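Local structure of uncharacterized protein (Streptococcus pneumoniae, 3LFT) at residues Thr204-Asn209 and Lys214-Ser219. The protein binds L-tryptophan in the crystal and is probably the substrate-binding protein of an ABC transporter. Residues are numbered along the deposited sequence; the frame is centred on the assembly and turned at random.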
loop_
_atom_site.group_PDB
_atom_site.type_symbol
_atom_site.label_atom_id
_atom_site.label_comp_id
_atom_site.label_asym_id
_atom_site.label_seq_id
_atom_site.Cartn_x
_atom_site.Cartn_y
_atom_site.Cartn_z
ATOM N N THR A 204 3.225 -2.941 16.703
ATOM C CA THR A 204 3.192 -1.946 17.790
ATOM C C THR A 204 1.771 -1.429 18.003
ATOM O O THR A 204 1.354 -1.191 19.140
ATOM C CB THR A 204 4.131 -0.776 17.492
ATOM O OG1 THR A 204 5.458 -1.285 17.369
ATOM C CG2 THR A 204 4.093 0.284 18.591
ATOM N N VAL A 205 1.015 -1.277 16.912
ATOM C CA VAL A 205 -0.390 -0.898 17.029
ATOM C C VAL A 205 -1.142 -1.978 17.805
ATOM O O VAL A 205 -1.903 -1.672 18.737
ATOM C CB VAL A 205 -1.050 -0.705 15.642
ATOM C CG1 VAL A 205 -2.512 -0.318 15.804
ATOM C CG2 VAL A 205 -0.307 0.347 14.804
ATOM N N VAL A 206 -0.926 -3.241 17.430
ATOM C CA VAL A 206 -1.648 -4.361 18.037
ATOM C C VAL A 206 -1.303 -4.490 19.530
ATOM O O VAL A 206 -2.192 -4.668 20.373
ATOM C CB VAL A 206 -1.356 -5.682 17.296
ATOM C CG1 VAL A 206 -2.058 -6.863 17.967
ATOM C CG2 VAL A 206 -1.773 -5.576 15.852
ATOM N N SER A 207 -0.018 -4.361 19.863
ATOM C CA SER A 207 0.395 -4.509 21.255
ATOM C C SER A 207 -0.099 -3.339 22.095
ATOM O O SER A 207 -0.565 -3.543 23.230
ATOM C CB SER A 207 1.910 -4.690 21.378
ATOM O OG SER A 207 2.606 -3.583 20.852
ATOM N N SER A 208 -0.025 -2.124 21.554
ATOM C CA SER A 208 -0.514 -0.943 22.266
ATOM C C SER A 208 -2.022 -0.987 22.499
ATOM O O SER A 208 -2.502 -0.499 23.517
ATOM C CB SER A 208 -0.129 0.346 21.554
ATOM O OG SER A 208 1.258 0.601 21.721
ATOM N N ASN A 209 -2.755 -1.588 21.562
ATOM C CA ASN A 209 -4.217 -1.726 21.658
ATOM C C ASN A 209 -4.699 -2.952 22.454
ATOM O O ASN A 209 -5.909 -3.160 22.613
ATOM C CB ASN A 209 -4.803 -1.697 20.228
ATOM C CG ASN A 209 -6.320 -1.816 20.197
ATOM O OD1 ASN A 209 -7.046 -1.042 20.832
ATOM N ND2 ASN A 209 -6.807 -2.800 19.458
ATOM N N LYS A 214 -10.090 -2.114 21.132
ATOM C CA LYS A 214 -10.865 -1.498 20.062
ATOM C C LYS A 214 -10.624 -2.317 18.813
ATOM O O LYS A 214 -9.512 -2.772 18.588
ATOM C CB LYS A 214 -10.392 -0.073 19.778
ATOM C CG LYS A 214 -10.414 0.860 20.959
ATOM C CD LYS A 214 -11.703 0.727 21.739
ATOM C CE LYS A 214 -11.572 1.425 23.068
ATOM N NZ LYS A 214 -12.896 1.577 23.680
ATOM N N PRO A 215 -11.646 -2.493 17.970
ATOM C CA PRO A 215 -11.355 -3.164 16.697
ATOM C C PRO A 215 -10.462 -2.310 15.799
ATOM O O PRO A 215 -10.608 -1.080 15.759
ATOM C CB PRO A 215 -12.734 -3.305 16.061
ATOM C CG PRO A 215 -13.574 -2.272 16.722
ATOM C CD PRO A 215 -13.069 -2.153 18.116
ATOM N N ILE A 216 -9.563 -2.972 15.078
ATOM C CA ILE A 216 -8.678 -2.324 14.110
ATOM C C ILE A 216 -9.076 -2.786 12.717
ATOM O O ILE A 216 -9.228 -3.999 12.464
ATOM C CB ILE A 216 -7.202 -2.669 14.360
ATOM C CG1 ILE A 216 -6.803 -2.394 15.810
ATOM C CG2 ILE A 216 -6.297 -1.867 13.436
ATOM C CD1 ILE A 216 -5.510 -3.135 16.209
ATOM N N TYR A 217 -9.255 -1.822 11.818
ATOM C CA TYR A 217 -9.533 -2.092 10.408
ATOM C C TYR A 217 -8.350 -1.583 9.566
ATOM O O TYR A 217 -8.372 -0.446 9.070
ATOM C CB TYR A 217 -10.813 -1.379 9.989
ATOM C CG TYR A 217 -12.096 -1.977 10.520
ATOM C CD1 TYR A 217 -12.770 -2.943 9.772
ATOM C CD2 TYR A 217 -12.665 -1.566 11.730
ATOM C CE1 TYR A 217 -13.981 -3.466 10.205
ATOM C CE2 TYR A 217 -13.887 -2.119 12.179
ATOM C CZ TYR A 217 -14.514 -3.064 11.408
ATOM O OH TYR A 217 -15.721 -3.599 11.805
ATOM N N PRO A 218 -7.303 -2.407 9.411
ATOM C CA PRO A 218 -6.073 -1.946 8.752
ATOM C C PRO A 218 -6.043 -2.449 7.312
ATOM O O PRO A 218 -6.350 -3.617 7.044
ATOM C CB PRO A 218 -4.977 -2.594 9.588
ATOM C CG PRO A 218 -5.593 -3.946 10.011
ATOM C CD PRO A 218 -7.115 -3.740 10.025
ATOM N N SER A 219 -5.655 -1.576 6.379
ATOM C CA SER A 219 -5.789 -1.839 4.935
ATOM C C SER A 219 -4.722 -2.732 4.327
ATOM O O SER A 219 -4.091 -2.376 3.315
ATOM C CB SER A 219 -5.884 -0.505 4.187
ATOM O OG SER A 219 -6.970 0.257 4.675
#
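Asn209 and Lys214 are joined by a pair of hydrogen bonds in which one side-chain amide reads the backbone of a single residue. Asn209 OD1 accepts the backbone N of Lys214 at 3.2 Å, while Asn209 ND2 donates to the carbonyl O of Lys214 at 2.8 Å. Both bonds are moderately bent at hydrogen and both use in-plane lone pairs; the carbonyl of Lys214 lies 16° out of the amide plane of Asn209. Asn209 reaches across because CG stands anti to its own backbone N (chi1 -179°). That backbone N is itself bonded to Val205 O. The aliphatic root of Lys214 runs past the same amide, with CB 3.6 Å from Asn209 OD1, before its amino end leads away.

The apolar part centres on Ile216, whose side chain comes from the direction opposite to Asn209. Its CD1 lies 3.5 Å from Asn209 ND2, approached from one side and oblique to the amide plane, and 4.1 Å from Val205 CG1, with Val206 CG2 more loosely placed at 4.5 Å. CG1 anti to the carbonyl carbon and an extended chi2 (161°) together carry CD1 to the helix. Val205 also packs on Ile176 of helix 176-183.

The contact closes a beta-alpha-beta crossover: strand 189-192, helices 196-200 and 202-208, then the adjacent parallel strand 216-218, outermost in its four-stranded sheet. Tyr217 bonds through its backbone to Ile190 and Val192 of the neighbouring strand. The contact lies away from the pocket, the side chain of Val205 being about 12 Å from the bound tryptophan. Two bonds fix the rotation of the buried Asn209 amide and tell its oxygen from its nitrogen, tying Asn209 to the backbone of Lys214, two residues before strand 216-218.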